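HhaI Restriction Endonuclease (Haemophilus parahaemolyticus, PDB 6UKF) recognises the DNA sequence GCGC and cleaves it, serving as a restriction endonuclease that probably depends on divalent metal ions for hydrolysis. Local coordinates at residues A[79-89]-A[106-116]. Sequence-based numbering, arbitrary orientation.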
loop_
_atom_site.group_PDB
_atom_site.type_symbol
_atom_site.label_atom_id
_atom_site.label_comp_id
_atom_site.label_asym_id
_atom_site.label_seq_id
_atom_site.Cartn_x
_atom_site.Cartn_y
_atom_site.Cartn_z
ATOM N N ASN A 79 8.116 -16.719 -3.290
ATOM C CA ASN A 79 8.269 -17.636 -2.174
ATOM C C ASN A 79 7.258 -18.771 -2.311
ATOM O O ASN A 79 6.405 -18.754 -3.204
ATOM C CB ASN A 79 8.111 -16.898 -0.835
ATOM C CG ASN A 79 6.718 -16.342 -0.615
ATOM O OD1 ASN A 79 5.737 -17.079 -0.619
ATOM N ND2 ASN A 79 6.633 -15.037 -0.375
ATOM N N PRO A 80 7.351 -19.802 -1.466
ATOM C CA PRO A 80 6.472 -20.968 -1.658
ATOM C C PRO A 80 4.996 -20.629 -1.619
ATOM O O PRO A 80 4.191 -21.317 -2.258
ATOM C CB PRO A 80 6.879 -21.906 -0.513
ATOM C CG PRO A 80 8.283 -21.523 -0.207
ATOM C CD PRO A 80 8.349 -20.040 -0.409
ATOM N N TYR A 81 4.615 -19.582 -0.889
ATOM C CA TYR A 81 3.210 -19.203 -0.795
ATOM C C TYR A 81 2.774 -18.435 -2.032
ATOM O O TYR A 81 1.654 -18.625 -2.518
ATOM C CB TYR A 81 2.994 -18.448 0.514
ATOM C CG TYR A 81 3.700 -19.184 1.629
ATOM C CD1 TYR A 81 3.199 -20.383 2.117
ATOM C CD2 TYR A 81 4.908 -18.727 2.136
ATOM C CE1 TYR A 81 3.861 -21.085 3.109
ATOM C CE2 TYR A 81 5.578 -19.422 3.128
ATOM C CZ TYR A 81 5.052 -20.601 3.609
ATOM O OH TYR A 81 5.713 -21.294 4.597
ATOM N N THR A 82 3.656 -17.598 -2.579
ATOM C CA THR A 82 3.434 -17.073 -3.920
ATOM C C THR A 82 3.151 -18.211 -4.890
ATOM O O THR A 82 2.210 -18.150 -5.689
ATOM C CB THR A 82 4.677 -16.317 -4.398
ATOM O OG1 THR A 82 5.195 -15.487 -3.351
ATOM C CG2 THR A 82 4.341 -15.471 -5.625
ATOM N N GLN A 83 3.970 -19.266 -4.828
ATOM C CA GLN A 83 3.838 -20.369 -5.773
ATOM C C GLN A 83 2.509 -21.092 -5.603
ATOM O O GLN A 83 1.875 -21.478 -6.592
ATOM C CB GLN A 83 5.024 -21.325 -5.621
ATOM C CG GLN A 83 6.245 -20.868 -6.402
ATOM C CD GLN A 83 7.549 -21.433 -5.879
ATOM O OE1 GLN A 83 7.580 -22.163 -4.889
ATOM N NE2 GLN A 83 8.643 -21.090 -6.546
ATOM N N LYS A 84 2.066 -21.285 -4.358
ATOM C CA LYS A 84 0.772 -21.924 -4.137
ATOM C C LYS A 84 -0.355 -21.097 -4.745
ATOM O O LYS A 84 -1.279 -21.646 -5.357
ATOM C CB LYS A 84 0.524 -22.125 -2.643
ATOM C CG LYS A 84 1.468 -23.102 -1.960
ATOM C CD LYS A 84 1.187 -23.171 -0.468
ATOM C CE LYS A 84 2.329 -23.823 0.294
ATOM N NZ LYS A 84 2.698 -25.157 -0.253
ATOM N N ILE A 85 -0.292 -19.775 -4.587
ATOM C CA ILE A 85 -1.320 -18.904 -5.149
ATOM C C ILE A 85 -1.300 -18.976 -6.669
ATOM O O ILE A 85 -2.342 -19.132 -7.317
ATOM C CB ILE A 85 -1.129 -17.462 -4.642
ATOM C CG1 ILE A 85 -1.354 -17.398 -3.129
ATOM C CG2 ILE A 85 -2.065 -16.512 -5.379
ATOM C CD1 ILE A 85 -0.889 -16.104 -2.500
ATOM N N MET A 86 -0.110 -18.847 -7.260
ATOM C CA MET A 86 0.005 -18.915 -8.713
ATOM C C MET A 86 -0.470 -20.260 -9.238
ATOM O O MET A 86 -1.150 -20.328 -10.269
ATOM C CB MET A 86 1.455 -18.685 -9.126
ATOM C CG MET A 86 1.935 -17.271 -8.908
ATOM S SD MET A 86 3.685 -17.066 -9.270
ATOM C CE MET A 86 3.761 -17.570 -10.988
ATOM N N GLN A 87 -0.109 -21.342 -8.551
ATOM C CA GLN A 87 -0.532 -22.667 -8.983
ATOM C C GLN A 87 -2.049 -22.784 -8.956
ATOM O O GLN A 87 -2.663 -23.279 -9.907
ATOM C CB GLN A 87 0.110 -23.721 -8.085
ATOM C CG GLN A 87 -0.397 -25.128 -8.307
ATOM C CD GLN A 87 0.334 -26.135 -7.455
ATOM O OE1 GLN A 87 1.553 -26.065 -7.296
ATOM N NE2 GLN A 87 -0.410 -27.076 -6.893
ATOM N N PHE A 88 -2.677 -22.324 -7.873
ATOM C CA PHE A 88 -4.129 -22.397 -7.797
ATOM C C PHE A 88 -4.775 -21.604 -8.927
ATOM O O PHE A 88 -5.696 -22.086 -9.596
ATOM C CB PHE A 88 -4.630 -21.890 -6.447
ATOM C CG PHE A 88 -6.123 -21.885 -6.346
ATOM C CD1 PHE A 88 -6.855 -20.777 -6.736
ATOM C CD2 PHE A 88 -6.801 -23.008 -5.904
ATOM C CE1 PHE A 88 -8.230 -20.782 -6.669
ATOM C CE2 PHE A 88 -8.178 -23.018 -5.831
ATOM C CZ PHE A 88 -8.894 -21.901 -6.212
ATOM N N MET A 89 -4.308 -20.375 -9.149
ATOM C CA MET A 89 -4.896 -19.549 -10.197
ATOM C C MET A 89 -4.667 -20.159 -11.573
ATOM O O MET A 89 -5.555 -20.119 -12.432
ATOM C CB MET A 89 -4.317 -18.138 -10.130
ATOM C CG MET A 89 -4.756 -17.364 -8.901
ATOM S SD MET A 89 -3.962 -15.758 -8.769
ATOM C CE MET A 89 -4.492 -14.977 -10.292
ATOM N N ILE A 106 -9.529 -15.437 -3.906
ATOM C CA ILE A 106 -8.760 -16.662 -4.037
ATOM C C ILE A 106 -9.055 -17.525 -2.809
ATOM O O ILE A 106 -8.670 -17.160 -1.689
ATOM C CB ILE A 106 -7.260 -16.371 -4.181
ATOM C CG1 ILE A 106 -7.014 -15.606 -5.486
ATOM C CG2 ILE A 106 -6.464 -17.665 -4.169
ATOM C CD1 ILE A 106 -5.756 -14.757 -5.489
ATOM N N PRO A 107 -9.755 -18.671 -2.969
ATOM C CA PRO A 107 -10.213 -19.472 -1.829
ATOM C C PRO A 107 -9.189 -20.491 -1.329
ATOM O O PRO A 107 -9.507 -21.663 -1.106
ATOM C CB PRO A 107 -11.453 -20.170 -2.388
ATOM C CG PRO A 107 -11.079 -20.419 -3.815
ATOM C CD PRO A 107 -10.301 -19.189 -4.239
ATOM N N LEU A 108 -7.958 -20.052 -1.142
ATOM C CA LEU A 108 -6.968 -20.919 -0.523
ATOM C C LEU A 108 -7.024 -20.774 0.989
ATOM O O LEU A 108 -7.611 -19.821 1.511
ATOM C CB LEU A 108 -5.572 -20.560 -1.021
ATOM C CG LEU A 108 -5.238 -21.060 -2.426
ATOM C CD1 LEU A 108 -3.930 -20.452 -2.900
ATOM C CD2 LEU A 108 -5.175 -22.579 -2.460
ATOM N N PRO A 109 -6.433 -21.712 1.726
ATOM C CA PRO A 109 -6.424 -21.589 3.188
ATOM C C PRO A 109 -5.821 -20.263 3.625
ATOM O O PRO A 109 -4.819 -19.803 3.076
ATOM C CB PRO A 109 -5.567 -22.777 3.638
ATOM C CG PRO A 109 -5.742 -23.786 2.552
ATOM C CD PRO A 109 -5.815 -22.975 1.281
ATOM N N GLU A 110 -6.447 -19.654 4.632
ATOM C CA GLU A 110 -5.983 -18.365 5.127
ATOM C C GLU A 110 -4.513 -18.416 5.514
ATOM O O GLU A 110 -3.795 -17.421 5.366
ATOM C CB GLU A 110 -6.842 -17.958 6.321
ATOM C CG GLU A 110 -6.609 -16.550 6.813
ATOM C CD GLU A 110 -7.491 -16.203 7.993
ATOM O OE1 GLU A 110 -8.146 -17.117 8.534
ATOM O OE2 GLU A 110 -7.534 -15.015 8.374
ATOM N N SER A 111 -4.044 -19.572 5.993
ATOM C CA SER A 111 -2.652 -19.703 6.409
ATOM C C SER A 111 -1.682 -19.474 5.256
ATOM O O SER A 111 -0.561 -19.008 5.481
ATOM C CB SER A 111 -2.425 -21.086 7.016
ATOM O OG SER A 111 -2.785 -22.102 6.098
ATOM N N VAL A 112 -2.073 -19.809 4.023
ATOM C CA VAL A 112 -1.213 -19.513 2.879
ATOM C C VAL A 112 -0.954 -18.017 2.794
ATOM O O VAL A 112 0.180 -17.571 2.570
ATOM C CB VAL A 112 -1.844 -20.040 1.577
ATOM C CG1 VAL A 112 -1.028 -19.585 0.368
ATOM C CG2 VAL A 112 -1.963 -21.550 1.609
ATOM N N PHE A 113 -2.010 -17.221 2.961
ATOM C CA PHE A 113 -1.888 -15.775 2.848
ATOM C C PHE A 113 -1.137 -15.198 4.035
ATOM O O PHE A 113 -0.299 -14.307 3.872
ATOM C CB PHE A 113 -3.283 -15.164 2.746
ATOM C CG PHE A 113 -4.143 -15.794 1.686
ATOM C CD1 PHE A 113 -3.612 -16.171 0.463
ATOM C CD2 PHE A 113 -5.485 -16.017 1.920
ATOM C CE1 PHE A 113 -4.410 -16.748 -0.507
ATOM C CE2 PHE A 113 -6.285 -16.594 0.955
ATOM C CZ PHE A 113 -5.747 -16.959 -0.257
ATOM N N VAL A 114 -1.425 -15.695 5.240
ATOM C CA VAL A 114 -0.669 -15.267 6.411
ATOM C C VAL A 114 0.809 -15.570 6.220
ATOM O O VAL A 114 1.675 -14.753 6.554
ATOM C CB VAL A 114 -1.225 -15.932 7.683
ATOM C CG1 VAL A 114 -0.286 -15.688 8.861
ATOM C CG2 VAL A 114 -2.618 -15.411 7.980
ATOM N N ASN A 115 1.123 -16.753 5.688
ATOM C CA ASN A 115 2.521 -17.117 5.499
ATOM C C ASN A 115 3.180 -16.257 4.428
ATOM O O ASN A 115 4.355 -15.900 4.558
ATOM C CB ASN A 115 2.648 -18.606 5.188
ATOM C CG ASN A 115 2.469 -19.466 6.420
ATOM O OD1 ASN A 115 2.775 -19.039 7.532
ATOM N ND2 ASN A 115 1.980 -20.685 6.229
ATOM N N TRP A 116 2.451 -15.901 3.368
ATOM C CA TRP A 116 3.006 -14.952 2.409
ATOM C C TRP A 116 3.338 -13.637 3.100
ATOM O O TRP A 116 4.428 -13.079 2.921
ATOM C CB TRP A 116 2.039 -14.704 1.246
ATOM C CG TRP A 116 2.661 -13.829 0.199
ATOM C CD1 TRP A 116 3.328 -14.238 -0.919
ATOM C CD2 TRP A 116 2.714 -12.395 0.196
ATOM N NE1 TRP A 116 3.785 -13.149 -1.621
ATOM C CE2 TRP A 116 3.422 -12.006 -0.958
ATOM C CE3 TRP A 116 2.228 -11.402 1.055
ATOM C CZ2 TRP A 116 3.650 -10.668 -1.277
ATOM C CZ3 TRP A 116 2.457 -10.076 0.735
ATOM C CH2 TRP A 116 3.161 -9.722 -0.420
HETATM O O HOH W 1 5.790 -12.909 -3.836
#
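Y81 meets W116 first through its CB, 3.9 Å from W116 CB and close to the V112 carbonyl oxygen. With CG anti to the carbonyl carbon (chi1 -45°), the ring turns one face to N115 CB. All six ring carbons lie at similar distances from that atom, CE1 and CZ nearest at 3.5 Å; CD2 additionally comes near N115 C and O. N115 CB stands 3.4 Å from the ring centroid and 8° off the normal, which defines a CH-pi contact over the face; at the phenol end, OH passes N115 CB and ND2 more loosely.

N79 and T82 form a capping box at the start of helix 80-91: T82 N donates to N79 OD1 (2.9 Å) and N79 N to T82 OG1. T82 lies at the indole edge of W116, while N79 ND2 approaches W116 CD1 obliquely at 3.4 Å. A water, also at this edge, accepts from W116 NE1 at 3.0 Å and bonds T82 OG1, bridging the segments.

Farther along, I85 packs on L108, V112 and F113, its CD1 at the edge of the F113 ring. F88 CZ reaches P107 CG at 3.6 Å, the proline centring an inverse gamma turn.

The short helical segments cross at -137°, with axes 8.9 Å apart at closest approach. Outside the pair, I85 and W116 meet F57 of strand 51-62, W116 stacks on F232 and Y120, and I106 and F113 pack on strand 148-156, whose S151 and T153 belong to the calcium site.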